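Side-chain contacts in PUM-HD domain-containing protein (Caenorhabditis elegans, PDB 7CGF), which binds a PBE RNA through its Pumilio homology domain and is probably an mRNA 3' untranslated region-binding regulator: residues A[89-94]-A[101-106]; A[162-167]-A[202-207]; A[184-189]-A[218-223]; A[273-278]-A[313-318]. The protein carries 2 engineered substitutions. One frame throughout, in Å; residues are numbered along the deposited sequence. Where two conformers were deposited one is given.

Contact 1: A[89-94]-A[101-106]; sequences KFFEYG and RLVDAI
F90 and L102 bring their backbones closest, 7.6 Å between CA atoms, where a type I turn from K89 to E92 faces the side of helix 99-106. F91, the next residue of the turn, meets three others across the contact, L102, V103 and I106. Its CG stands beside the backbone N (chi1 -81°), and from there the ring reaches over to the helix. L102 answers with one branch: CD2 sits over a ring face of F91, 3.5 Å from the centroid and 15° off the normal, a CH-pi contact set somewhat toward the rim. The edge of the same ring, at CE1 and CZ, is met near its plane by two other methyls, V103 CG2 at 3.7 Å from F91 CE1 and I106 CD1 at 4.1 Å from F91 CZ. This is the buried interior of the PUF fold, a curved stack of helical repeats, and here the chain leaving helix 83-89 packs against the helix that follows it. L102 CD2 also touches F90 CB at 3.7 Å, while the F90 ring turns away to meet F67 and H98. The carbonyl oxygen of F90 is buried at this junction with no partner in the model. V122, K125 and A126 of helix 119-129 pack on F91 as well.

Contact 2: A[162-167]-A[202-207]; sequences AIEKVS and LEHCSP
H204 at the end of helix 194-204 leans across to I163 and E164 at the end of helix 155-165, with the CA atoms of E164 and H204 6.5 Å apart. The closer part is built on I163, which is buried. I163 presents its CG2 branch, anti to the backbone N, and this methyl rests 3.9 Å from H204 CB; the carbonyl oxygen of I163 approaches the same H204 CB at 3.6 Å. C205 SG is 4.5 Å from I163 CG2, a looser touch, while I163 also packs on V197, R200 and C201 of helix 194-204. The imidazole, its CG beside the backbone N (chi1 -64°), lies with one face against the E164 backbone: E164 CA stands above the ring centre, 4.1 Å from the centroid and only 5° off the normal.

Toward the solvent the fit slackens. E164 CG passes 3.8 Å from H204 NE2, but the extended chain carries the carboxylate past the ring, its plane turned 56° from the imidazole, and E164 OE2 ends 5.2 Å from H204 NE2. R200 offers that oxygen a long, weak ion pair. Both helices are of the kind that lines the concave, RNA-facing side of a PUF arc, and the bound RNA comes within about 5 Å of this contact. Chemically, between these two segments the contact is van der Waals and CH-pi, with no hydrogen bond or salt bridge, and the nearby carboxylate could at most modestly favour a protonated H204, whose charge is not seen.

Contact 3: A[184-189]-A[218-223]; sequences TIYEMS and HKRFDE
R220 NH2 donates a nearly straight 2.9 Å hydrogen bond (177° at the hydrogen) to E223 OE2, part of a salt bridge. The second bond of the pair runs from R220 NE to E223 OE1 at 3.0 Å, so the glutamate takes the guanidinium side-on, one oxygen to each nitrogen. Those two bonds fix the rotation of the guanidinium and leave it flat on the ring of Y186, planes 8° apart and centres 3.5 Å apart, a stacked cation-pi pair. R220 NH1 sits over the ring's root, 3.4 Å from Y186 CG, while NH2 lies over the middle of the ring. A bend at chi3 (68°) lays the arginine head over the ring, and Y186 comes out to meet it with CG anti to its own backbone N. The phenol is not bonded to the glutamate: Y186 OH and E223 OE2 are 4.0 Å apart. R220 is the N-cap of helix 221-225, at the break after helix 207-219, so the stack fastens helix 184-189 to the start of the next Pumilio repeat, whose F221 packs on helices 243-255 and 257-261.

Contact 4: A[273-278]-A[313-318]; sequences CLEQGA and VQKMFD
E275 and K315 make the polar half of this contact, and L274 with M316 the apolar half. In the salt bridge, K315 NZ donates to the anti lone pair of E275 OE2 at 2.9 Å. The glutamate runs out straight; the lysine, by contrast, starts anti to its backbone N (chi1 -176°) and then bends at chi2 and chi3. The two side chains cross at about a right angle, and the bends bring NZ to OE2. The lysine methylenes follow, with K315 CE 3.4 Å from E275 OE2.

Apolar contact lies on the buried side. L274 sends CD1 against M316 CG at 3.5 Å, a close carbon-carbon approach, and the same methyl is 4.0 Å from K315 CG, so the base of the lysine chain joins the packing beneath its charged tip. M316 goes on to meet V286 and A289 of helix 279-290 and L328 of helix 322-332, while L274 also rests on I285.

An ion pair on the exposed side, beside a leucine-methionine contact, joins helix 266-276 to helix 309-319, neighbouring members of the row of helices that, as in other PUF proteins, forms the concave RNA-binding face of the repeat arc.

From the N terminus, contact 1 comes first and closes the shortest loop, six residues between its segments, bringing a turn onto the next helix. Contact 2 then spans 34 residues, from helix 155-165 to helix 194-204. Contact 3 opens within that span, at 184-189, and closes beyond it at 218-223, so contacts 2 and 3 cross along the chain; their centres lie about 20 Å apart. It ties helix 184-189 to the junction of helices 207-219 and 221-225. Contact 4 follows in series, again with 34 residues between segments. Contacts 2 to 4 each bridge successive Pumilio repeats, and contacts 1 and 4, their centres about 48 Å apart, lie on opposite sides of the chain's centre.

Contact 1: A[89-94]-A[101-106]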
loop_
_atom_site.group_PDB
_atom_site.type_symbol
_atom_site.label_atom_id
_atom_site.label_comp_id
_atom_site.label_asym_id
_atom_site.label_seq_id
_atom_site.Cartn_x
_atom_site.Cartn_y
_atom_site.Cartn_z
ATOM N N LYS A 89 -7.938 -21.840 -4.025
ATOM C CA LYS A 89 -9.137 -22.108 -4.813
ATOM C C LYS A 89 -10.365 -22.282 -3.932
ATOM O O LYS A 89 -11.481 -21.959 -4.358
ATOM C CB LYS A 89 -8.954 -23.366 -5.669
ATOM C CG LYS A 89 -8.075 -23.187 -6.902
ATOM C CD LYS A 89 -8.648 -22.114 -7.804
ATOM C CE LYS A 89 -8.017 -22.129 -9.190
ATOM N NZ LYS A 89 -8.534 -20.977 -10.016
ATOM N N PHE A 90 -10.196 -22.809 -2.725
ATOM C CA PHE A 90 -11.343 -23.053 -1.862
ATOM C C PHE A 90 -11.715 -21.854 -0.995
ATOM O O PHE A 90 -12.619 -21.970 -0.155
ATOM C CB PHE A 90 -11.095 -24.293 -1.012
ATOM C CG PHE A 90 -11.205 -25.559 -1.804
ATOM C CD1 PHE A 90 -12.452 -26.036 -2.177
ATOM C CD2 PHE A 90 -10.080 -26.221 -2.232
ATOM C CE1 PHE A 90 -12.565 -27.200 -2.935
ATOM C CE2 PHE A 90 -10.179 -27.374 -2.993
ATOM C CZ PHE A 90 -11.428 -27.870 -3.339
ATOM N N PHE A 91 -11.061 -20.703 -1.183
ATOM C CA PHE A 91 -11.534 -19.453 -0.611
ATOM C C PHE A 91 -12.193 -18.560 -1.651
ATOM O O PHE A 91 -12.579 -17.430 -1.334
ATOM C CB PHE A 91 -10.378 -18.692 0.067
ATOM C CG PHE A 91 -10.049 -19.185 1.444
ATOM C CD1 PHE A 91 -11.026 -19.248 2.422
ATOM C CD2 PHE A 91 -8.752 -19.559 1.774
ATOM C CE1 PHE A 91 -10.728 -19.687 3.698
ATOM C CE2 PHE A 91 -8.438 -19.991 3.055
ATOM C CZ PHE A 91 -9.441 -20.066 4.019
ATOM N N GLU A 92 -12.337 -19.036 -2.881
ATOM C CA GLU A 92 -12.930 -18.227 -3.933
ATOM C C GLU A 92 -14.445 -18.137 -3.755
ATOM O O GLU A 92 -15.073 -18.969 -3.092
ATOM C CB GLU A 92 -12.628 -18.804 -5.318
ATOM C CG GLU A 92 -11.149 -18.889 -5.704
ATOM C CD GLU A 92 -10.487 -17.528 -5.923
ATOM O OE1 GLU A 92 -11.196 -16.521 -6.172
ATOM O OE2 GLU A 92 -9.236 -17.478 -5.852
ATOM N N TYR A 93 -15.037 -17.108 -4.361
ATOM C CA TYR A 93 -16.488 -17.116 -4.513
ATOM C C TYR A 93 -16.888 -18.362 -5.293
ATOM O O TYR A 93 -16.228 -18.749 -6.262
ATOM C CB TYR A 93 -16.978 -15.865 -5.257
ATOM C CG TYR A 93 -16.627 -14.526 -4.640
ATOM C CD1 TYR A 93 -16.747 -14.304 -3.273
ATOM C CD2 TYR A 93 -16.182 -13.474 -5.441
ATOM C CE1 TYR A 93 -16.425 -13.065 -2.714
ATOM C CE2 TYR A 93 -15.864 -12.232 -4.894
ATOM C CZ TYR A 93 -15.985 -12.036 -3.537
ATOM O OH TYR A 93 -15.663 -10.805 -3.012
ATOM N N GLY A 94 -17.979 -18.990 -4.885
ATOM C CA GLY A 94 -18.369 -20.253 -5.451
ATOM C C GLY A 94 -17.971 -21.434 -4.601
ATOM O O GLY A 94 -18.519 -22.528 -4.782
ATOM N N ARG A 101 -14.907 -24.413 7.185
ATOM C CA ARG A 101 -14.069 -25.573 7.455
ATOM C C ARG A 101 -12.612 -25.291 7.121
ATOM O O ARG A 101 -11.708 -25.763 7.821
ATOM C CB ARG A 101 -14.556 -26.792 6.668
ATOM C CG ARG A 101 -15.827 -27.419 7.212
ATOM C CD ARG A 101 -16.261 -28.584 6.317
ATOM N NE ARG A 101 -15.233 -29.622 6.243
ATOM C CZ ARG A 101 -15.251 -30.630 5.374
ATOM N NH1 ARG A 101 -14.270 -31.529 5.373
ATOM N NH2 ARG A 101 -16.245 -30.728 4.497
ATOM N N LEU A 102 -12.366 -24.514 6.063
ATOM C CA LEU A 102 -10.987 -24.238 5.673
ATOM C C LEU A 102 -10.326 -23.260 6.644
ATOM O O LEU A 102 -9.151 -23.424 6.987
ATOM C CB LEU A 102 -10.946 -23.716 4.232
ATOM C CG LEU A 102 -9.554 -23.576 3.616
ATOM C CD1 LEU A 102 -8.785 -24.873 3.742
ATOM C CD2 LEU A 102 -9.643 -23.114 2.173
ATOM N N VAL A 103 -11.061 -22.241 7.103
ATOM C CA VAL A 103 -10.532 -21.382 8.163
ATOM C C VAL A 103 -10.211 -22.206 9.407
ATOM O O VAL A 103 -9.150 -22.040 10.018
ATOM C CB VAL A 103 -11.509 -20.234 8.480
ATOM C CG1 VAL A 103 -11.036 -19.483 9.738
ATOM C CG2 VAL A 103 -11.613 -19.274 7.316
ATOM N N ASP A 104 -11.101 -23.143 9.782
ATOM C CA ASP A 104 -10.821 -23.992 10.944
ATOM C C ASP A 104 -9.523 -24.766 10.773
ATOM O O ASP A 104 -8.820 -25.035 11.759
ATOM C CB ASP A 104 -11.957 -24.995 11.179
ATOM C CG ASP A 104 -13.159 -24.396 11.886
ATOM O OD1 ASP A 104 -13.019 -23.405 12.631
ATOM O OD2 ASP A 104 -14.265 -24.955 11.704
ATOM N N ALA A 105 -9.210 -25.170 9.540
ATOM C CA ALA A 105 -8.037 -25.987 9.278
ATOM C C ALA A 105 -6.740 -25.210 9.395
ATOM O O ALA A 105 -5.687 -25.816 9.622
ATOM C CB ALA A 105 -8.123 -26.600 7.880
ATOM N N ILE A 106 -6.779 -23.892 9.232
ATOM C CA ILE A 106 -5.557 -23.091 9.258
ATOM C C ILE A 106 -5.486 -22.156 10.440
ATOM O O ILE A 106 -4.437 -21.527 10.633
ATOM C CB ILE A 106 -5.380 -22.273 7.961
ATOM C CG1 ILE A 106 -6.504 -21.237 7.840
ATOM C CG2 ILE A 106 -5.279 -23.205 6.745
ATOM C CD1 ILE A 106 -6.331 -20.227 6.692
#

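Contact 2: A[162-167]-A[202-207]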
loop_
_atom_site.group_PDB
_atom_site.type_symbol
_atom_site.label_atom_id
_atom_site.label_comp_id
_atom_site.label_asym_id
_atom_site.label_seq_id
_atom_site.Cartn_x
_atom_site.Cartn_y
_atom_site.Cartn_z
ATOM N N ALA A 162 -6.421 -6.665 5.571
ATOM C CA ALA A 162 -7.414 -6.540 6.637
ATOM C C ALA A 162 -7.999 -5.131 6.683
ATOM O O ALA A 162 -9.220 -4.952 6.809
ATOM C CB ALA A 162 -6.788 -6.895 7.983
ATOM N N ILE A 163 -7.134 -4.115 6.624
ATOM C CA ILE A 163 -7.603 -2.730 6.669
ATOM C C ILE A 163 -8.475 -2.415 5.466
ATOM O O ILE A 163 -9.448 -1.653 5.572
ATOM C CB ILE A 163 -6.394 -1.773 6.774
ATOM C CG1 ILE A 163 -5.701 -1.962 8.124
ATOM C CG2 ILE A 163 -6.820 -0.308 6.606
ATOM C CD1 ILE A 163 -4.261 -1.419 8.152
ATOM N N GLU A 164 -8.153 -2.999 4.310
ATOM C CA GLU A 164 -8.920 -2.741 3.097
ATOM C C GLU A 164 -10.311 -3.375 3.145
ATOM O O GLU A 164 -11.275 -2.788 2.638
ATOM C CB GLU A 164 -8.147 -3.269 1.889
ATOM C CG GLU A 164 -6.924 -2.444 1.537
ATOM C CD GLU A 164 -5.977 -3.190 0.602
ATOM O OE1 GLU A 164 -6.299 -4.340 0.202
ATOM O OE2 GLU A 164 -4.910 -2.624 0.285
ATOM N N LYS A 165 -10.438 -4.568 3.736
ATOM C CA LYS A 165 -11.604 -5.425 3.516
ATOM C C LYS A 165 -12.477 -5.633 4.743
ATOM O O LYS A 165 -13.541 -6.253 4.625
ATOM C CB LYS A 165 -11.160 -6.808 3.005
ATOM C CG LYS A 165 -10.412 -6.778 1.711
ATOM C CD LYS A 165 -11.268 -6.292 0.565
ATOM C CE LYS A 165 -12.469 -7.205 0.344
ATOM N NZ LYS A 165 -13.022 -7.037 -1.035
ATOM N N VAL A 166 -12.067 -5.164 5.912
ATOM C CA VAL A 166 -12.811 -5.399 7.144
ATOM C C VAL A 166 -13.314 -4.063 7.677
ATOM O O VAL A 166 -12.611 -3.046 7.608
ATOM C CB VAL A 166 -11.942 -6.120 8.189
ATOM C CG1 VAL A 166 -12.744 -6.435 9.431
ATOM C CG2 VAL A 166 -11.355 -7.403 7.590
ATOM N N SER A 167 -14.539 -4.060 8.199
ATOM C CA SER A 167 -15.107 -2.817 8.700
ATOM C C SER A 167 -14.189 -2.184 9.741
ATOM O O SER A 167 -13.616 -2.891 10.579
ATOM C CB SER A 167 -16.484 -3.060 9.312
ATOM O OG SER A 167 -17.339 -3.623 8.340
ATOM N N LEU A 202 -4.813 5.424 6.908
ATOM C CA LEU A 202 -5.281 6.774 6.582
ATOM C C LEU A 202 -6.342 6.757 5.489
ATOM O O LEU A 202 -7.231 7.622 5.477
ATOM C CB LEU A 202 -4.097 7.648 6.160
ATOM C CG LEU A 202 -3.062 7.872 7.254
ATOM C CD1 LEU A 202 -1.829 8.558 6.651
ATOM C CD2 LEU A 202 -3.656 8.701 8.385
ATOM N N GLU A 203 -6.277 5.777 4.585
ATOM C CA GLU A 203 -7.246 5.650 3.498
ATOM C C GLU A 203 -8.586 5.100 3.966
ATOM O O GLU A 203 -9.631 5.531 3.467
ATOM C CB GLU A 203 -6.702 4.732 2.407
ATOM C CG GLU A 203 -5.616 5.345 1.568
ATOM C CD GLU A 203 -4.844 4.297 0.802
ATOM O OE1 GLU A 203 -5.127 3.091 0.991
ATOM O OE2 GLU A 203 -3.951 4.683 0.014
ATOM N N HIS A 204 -8.592 4.130 4.890
ATOM C CA HIS A 204 -9.801 3.357 5.160
ATOM C C HIS A 204 -10.374 3.499 6.561
ATOM O O HIS A 204 -11.548 3.162 6.766
ATOM C CB HIS A 204 -9.547 1.864 4.916
ATOM C CG HIS A 204 -9.234 1.539 3.496
ATOM N ND1 HIS A 204 -10.216 1.353 2.546
ATOM C CD2 HIS A 204 -8.052 1.362 2.858
ATOM C CE1 HIS A 204 -9.651 1.078 1.382
ATOM N NE2 HIS A 204 -8.341 1.077 1.543
ATOM N N CYS A 205 -9.591 3.926 7.535
ATOM C CA CYS A 205 -10.113 3.984 8.888
ATOM C C CYS A 205 -10.983 5.220 9.070
ATOM O O CYS A 205 -10.932 6.165 8.283
ATOM C CB CYS A 205 -8.972 3.975 9.894
ATOM S SG CYS A 205 -8.149 2.392 9.950
ATOM N N SER A 206 -11.798 5.193 10.127
ATOM C CA SER A 206 -12.713 6.287 10.397
ATOM C C SER A 206 -11.950 7.505 10.909
ATOM O O SER A 206 -10.847 7.377 11.443
ATOM C CB SER A 206 -13.772 5.845 11.406
ATOM O OG SER A 206 -13.186 5.257 12.558
ATOM N N PRO A 207 -12.512 8.710 10.747
ATOM C CA PRO A 207 -11.807 9.907 11.238
ATOM C C PRO A 207 -11.520 9.871 12.735
ATOM O O PRO A 207 -10.529 10.471 13.171
ATOM C CB PRO A 207 -12.753 11.059 10.858
ATOM C CG PRO A 207 -14.073 10.410 10.570
ATOM C CD PRO A 207 -13.757 9.057 10.039
#

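Contact 3: A[184-189]-A[218-223]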
loop_
_atom_site.group_PDB
_atom_site.type_symbol
_atom_site.label_atom_id
_atom_site.label_comp_id
_atom_site.label_asym_id
_atom_site.label_seq_id
_atom_site.Cartn_x
_atom_site.Cartn_y
_atom_site.Cartn_z
ATOM N N THR A 184 5.849 4.695 18.018
ATOM C CA THR A 184 5.456 3.623 17.099
ATOM C C THR A 184 5.091 4.166 15.718
ATOM O O THR A 184 5.469 3.583 14.699
ATOM C CB THR A 184 4.289 2.838 17.694
ATOM O OG1 THR A 184 4.644 2.429 19.019
ATOM C CG2 THR A 184 4.010 1.573 16.865
ATOM N N ILE A 185 4.342 5.270 15.656
ATOM C CA ILE A 185 3.950 5.787 14.346
ATOM C C ILE A 185 5.168 6.273 13.575
ATOM O O ILE A 185 5.275 6.054 12.361
ATOM C CB ILE A 185 2.883 6.883 14.493
ATOM C CG1 ILE A 185 1.507 6.262 14.486
ATOM C CG2 ILE A 185 3.016 7.943 13.391
ATOM C CD1 ILE A 185 1.103 5.717 13.136
ATOM N N TYR A 186 6.135 6.876 14.264
ATOM C CA TYR A 186 7.371 7.251 13.589
ATOM C C TYR A 186 8.082 6.010 13.052
ATOM O O TYR A 186 8.461 5.958 11.873
ATOM C CB TYR A 186 8.292 8.027 14.538
ATOM C CG TYR A 186 9.634 8.278 13.882
ATOM C CD1 TYR A 186 9.798 9.326 12.997
ATOM C CD2 TYR A 186 10.706 7.418 14.099
ATOM C CE1 TYR A 186 11.015 9.537 12.368
ATOM C CE2 TYR A 186 11.911 7.608 13.466
ATOM C CZ TYR A 186 12.056 8.670 12.605
ATOM O OH TYR A 186 13.262 8.868 11.985
ATOM N N GLU A 187 8.260 5.003 13.922
ATOM C CA GLU A 187 8.947 3.765 13.563
ATOM C C GLU A 187 8.293 3.121 12.351
ATOM O O GLU A 187 8.985 2.655 11.433
ATOM C CB GLU A 187 8.934 2.802 14.766
ATOM C CG GLU A 187 9.222 1.318 14.447
ATOM C CD GLU A 187 8.793 0.284 15.542
ATOM O OE1 GLU A 187 9.175 -0.905 15.410
ATOM O OE2 GLU A 187 8.083 0.620 16.519
ATOM N N MET A 188 6.964 3.112 12.317
ATOM C CA MET A 188 6.269 2.491 11.189
ATOM C C MET A 188 6.374 3.350 9.938
ATOM O O MET A 188 6.543 2.828 8.822
ATOM C CB MET A 188 4.796 2.242 11.535
ATOM C CG MET A 188 4.554 1.229 12.651
ATOM S SD MET A 188 5.099 -0.409 12.130
ATOM C CE MET A 188 4.909 -1.305 13.697
ATOM N N SER A 189 6.254 4.671 10.095
ATOM C CA SER A 189 6.265 5.551 8.933
ATOM C C SER A 189 7.606 5.555 8.209
ATOM O O SER A 189 7.642 5.876 7.015
ATOM C CB SER A 189 5.920 6.982 9.337
ATOM O OG SER A 189 4.600 7.048 9.853
ATOM N N HIS A 218 2.115 14.439 13.103
ATOM C CA HIS A 218 2.408 15.865 13.249
ATOM C C HIS A 218 3.547 16.113 14.238
ATOM O O HIS A 218 4.351 17.033 14.046
ATOM C CB HIS A 218 1.151 16.624 13.693
ATOM C CG HIS A 218 0.241 17.028 12.569
ATOM N ND1 HIS A 218 -1.119 16.796 12.602
ATOM C CD2 HIS A 218 0.482 17.681 11.403
ATOM C CE1 HIS A 218 -1.673 17.270 11.500
ATOM N NE2 HIS A 218 -0.724 17.812 10.756
ATOM N N LYS A 219 3.631 15.313 15.311
ATOM C CA LYS A 219 4.637 15.571 16.339
ATOM C C LYS A 219 6.056 15.451 15.807
ATOM O O LYS A 219 6.955 16.153 16.287
ATOM C CB LYS A 219 4.434 14.624 17.526
ATOM C CG LYS A 219 3.102 14.874 18.270
ATOM C CD LYS A 219 2.882 13.828 19.371
ATOM C CE LYS A 219 1.501 13.993 20.026
ATOM N NZ LYS A 219 1.220 12.959 21.085
ATOM N N ARG A 220 6.285 14.587 14.818
ATOM C CA ARG A 220 7.600 14.436 14.195
ATOM C C ARG A 220 7.512 14.682 12.698
ATOM O O ARG A 220 8.128 13.995 11.881
ATOM C CB ARG A 220 8.193 13.071 14.522
ATOM C CG ARG A 220 8.455 12.968 16.011
ATOM C CD ARG A 220 9.048 11.647 16.406
ATOM N NE ARG A 220 10.393 11.498 15.891
ATOM C CZ ARG A 220 11.159 10.445 16.151
ATOM N NH1 ARG A 220 10.701 9.473 16.926
ATOM N NH2 ARG A 220 12.371 10.363 15.643
ATOM N N PHE A 221 6.747 15.713 12.347
ATOM C CA PHE A 221 6.415 15.981 10.954
ATOM C C PHE A 221 7.653 16.170 10.087
ATOM O O PHE A 221 7.768 15.558 9.017
ATOM C CB PHE A 221 5.536 17.229 10.864
ATOM C CG PHE A 221 5.099 17.535 9.465
ATOM C CD1 PHE A 221 4.045 16.838 8.901
ATOM C CD2 PHE A 221 5.772 18.480 8.699
ATOM C CE1 PHE A 221 3.646 17.087 7.617
ATOM C CE2 PHE A 221 5.365 18.733 7.403
ATOM C CZ PHE A 221 4.300 18.024 6.872
ATOM N N ASP A 222 8.570 17.052 10.502
ATOM C CA ASP A 222 9.697 17.374 9.632
ATOM C C ASP A 222 10.526 16.135 9.314
ATOM O O ASP A 222 10.949 15.945 8.164
ATOM C CB ASP A 222 10.583 18.440 10.266
ATOM C CG ASP A 222 9.911 19.789 10.356
ATOM O OD1 ASP A 222 8.775 19.949 9.854
ATOM O OD2 ASP A 222 10.546 20.695 10.930
ATOM N N GLU A 223 10.771 15.284 10.319
ATOM C CA GLU A 223 11.571 14.083 10.094
ATOM C C GLU A 223 10.848 13.113 9.176
ATOM O O GLU A 223 11.457 12.510 8.278
ATOM C CB GLU A 223 11.871 13.389 11.415
ATOM C CG GLU A 223 12.698 14.135 12.411
ATOM C CD GLU A 223 12.651 13.414 13.736
ATOM O OE1 GLU A 223 11.790 13.770 14.591
ATOM O OE2 GLU A 223 13.421 12.438 13.867
#

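Contact 4: A[273-278]-A[313-318]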
loop_
_atom_site.group_PDB
_atom_site.type_symbol
_atom_site.label_atom_id
_atom_site.label_comp_id
_atom_site.label_asym_id
_atom_site.label_seq_id
_atom_site.Cartn_x
_atom_site.Cartn_y
_atom_site.Cartn_z
ATOM N N CYS A 273 0.840 19.236 -1.596
ATOM C CA CYS A 273 0.061 20.386 -1.129
ATOM C C CYS A 273 -0.515 21.177 -2.292
ATOM O O CYS A 273 -1.654 21.662 -2.227
ATOM C CB CYS A 273 0.925 21.307 -0.277
ATOM S SG CYS A 273 1.392 20.643 1.337
ATOM N N LEU A 274 0.273 21.350 -3.352
ATOM C CA LEU A 274 -0.184 22.159 -4.478
ATOM C C LEU A 274 -1.240 21.434 -5.302
ATOM O O LEU A 274 -2.136 22.077 -5.862
ATOM C CB LEU A 274 1.009 22.549 -5.348
ATOM C CG LEU A 274 1.998 23.517 -4.702
ATOM C CD1 LEU A 274 3.330 23.454 -5.428
ATOM C CD2 LEU A 274 1.468 24.959 -4.681
ATOM N N GLU A 275 -1.151 20.104 -5.386
ATOM C CA GLU A 275 -2.129 19.306 -6.119
ATOM C C GLU A 275 -3.436 19.168 -5.343
ATOM O O GLU A 275 -4.519 19.197 -5.937
ATOM C CB GLU A 275 -1.541 17.924 -6.427
ATOM C CG GLU A 275 -0.253 17.959 -7.238
ATOM C CD GLU A 275 0.508 16.633 -7.233
ATOM O OE1 GLU A 275 0.257 15.772 -6.357
ATOM O OE2 GLU A 275 1.372 16.449 -8.114
ATOM N N GLN A 276 -3.358 19.036 -4.020
ATOM C CA GLN A 276 -4.527 18.774 -3.182
ATOM C C GLN A 276 -5.091 20.009 -2.500
ATOM O O GLN A 276 -6.240 19.972 -2.040
ATOM C CB GLN A 276 -4.178 17.754 -2.092
ATOM C CG GLN A 276 -3.881 16.379 -2.628
ATOM C CD GLN A 276 -5.137 15.572 -2.856
ATOM O OE1 GLN A 276 -6.171 15.823 -2.231
ATOM N NE2 GLN A 276 -5.060 14.594 -3.753
ATOM N N GLY A 277 -4.319 21.086 -2.406
ATOM C CA GLY A 277 -4.721 22.208 -1.585
ATOM C C GLY A 277 -5.713 23.128 -2.274
ATOM O O GLY A 277 -5.760 23.242 -3.499
ATOM N N ALA A 278 -6.519 23.791 -1.451
ATOM C CA ALA A 278 -7.441 24.798 -1.945
ATOM C C ALA A 278 -6.682 26.063 -2.320
ATOM O O ALA A 278 -5.503 26.238 -2.000
ATOM C CB ALA A 278 -8.502 25.116 -0.897
ATOM N N VAL A 313 8.838 24.458 -8.218
ATOM C CA VAL A 313 8.433 25.695 -8.891
ATOM C C VAL A 313 7.601 25.374 -10.125
ATOM O O VAL A 313 6.560 25.994 -10.375
ATOM C CB VAL A 313 9.667 26.555 -9.229
ATOM C CG1 VAL A 313 9.258 27.787 -10.062
ATOM C CG2 VAL A 313 10.374 26.992 -7.968
ATOM N N GLN A 314 8.025 24.378 -10.905
ATOM C CA GLN A 314 7.228 23.959 -12.049
ATOM C C GLN A 314 5.825 23.538 -11.621
ATOM O O GLN A 314 4.835 23.903 -12.261
ATOM C CB GLN A 314 7.941 22.821 -12.783
ATOM C CG GLN A 314 7.175 22.275 -13.971
ATOM C CD GLN A 314 7.250 23.201 -15.167
ATOM O OE1 GLN A 314 8.272 23.851 -15.393
ATOM N NE2 GLN A 314 6.171 23.269 -15.940
ATOM N N LYS A 315 5.719 22.766 -10.538
ATOM C CA LYS A 315 4.402 22.345 -10.069
ATOM C C LYS A 315 3.546 23.541 -9.654
ATOM O O LYS A 315 2.334 23.553 -9.884
ATOM C CB LYS A 315 4.567 21.366 -8.906
ATOM C CG LYS A 315 3.263 20.777 -8.372
ATOM C CD LYS A 315 2.526 19.929 -9.406
ATOM C CE LYS A 315 3.319 18.693 -9.815
ATOM N NZ LYS A 315 2.434 17.729 -10.517
ATOM N N MET A 316 4.153 24.539 -9.016
ATOM C CA MET A 316 3.431 25.759 -8.658
ATOM C C MET A 316 2.812 26.408 -9.887
ATOM O O MET A 316 1.606 26.669 -9.920
ATOM C CB MET A 316 4.365 26.748 -7.973
ATOM C CG MET A 316 4.974 26.261 -6.686
ATOM S SD MET A 316 6.047 27.531 -6.021
ATOM C CE MET A 316 4.830 28.717 -5.708
ATOM N N PHE A 317 3.627 26.672 -10.914
ATOM C CA PHE A 317 3.102 27.273 -12.138
ATOM C C PHE A 317 1.962 26.448 -12.714
ATOM O O PHE A 317 0.965 26.998 -13.194
ATOM C CB PHE A 317 4.214 27.426 -13.182
ATOM C CG PHE A 317 5.026 28.683 -13.040
ATOM C CD1 PHE A 317 6.083 28.753 -12.146
ATOM C CD2 PHE A 317 4.752 29.795 -13.833
ATOM C CE1 PHE A 317 6.852 29.916 -12.022
ATOM C CE2 PHE A 317 5.513 30.960 -13.713
ATOM C CZ PHE A 317 6.560 31.024 -12.814
ATOM N N ASP A 318 2.076 25.119 -12.661
ATOM C CA ASP A 318 1.055 24.279 -13.271
ATOM C C ASP A 318 -0.246 24.242 -12.474
ATOM O O ASP A 318 -1.298 23.959 -13.056
ATOM C CB ASP A 318 1.599 22.858 -13.464
ATOM C CG ASP A 318 2.803 22.810 -14.399
ATOM O OD1 ASP A 318 3.023 23.782 -15.164
ATOM O OD2 ASP A 318 3.534 21.792 -14.379
#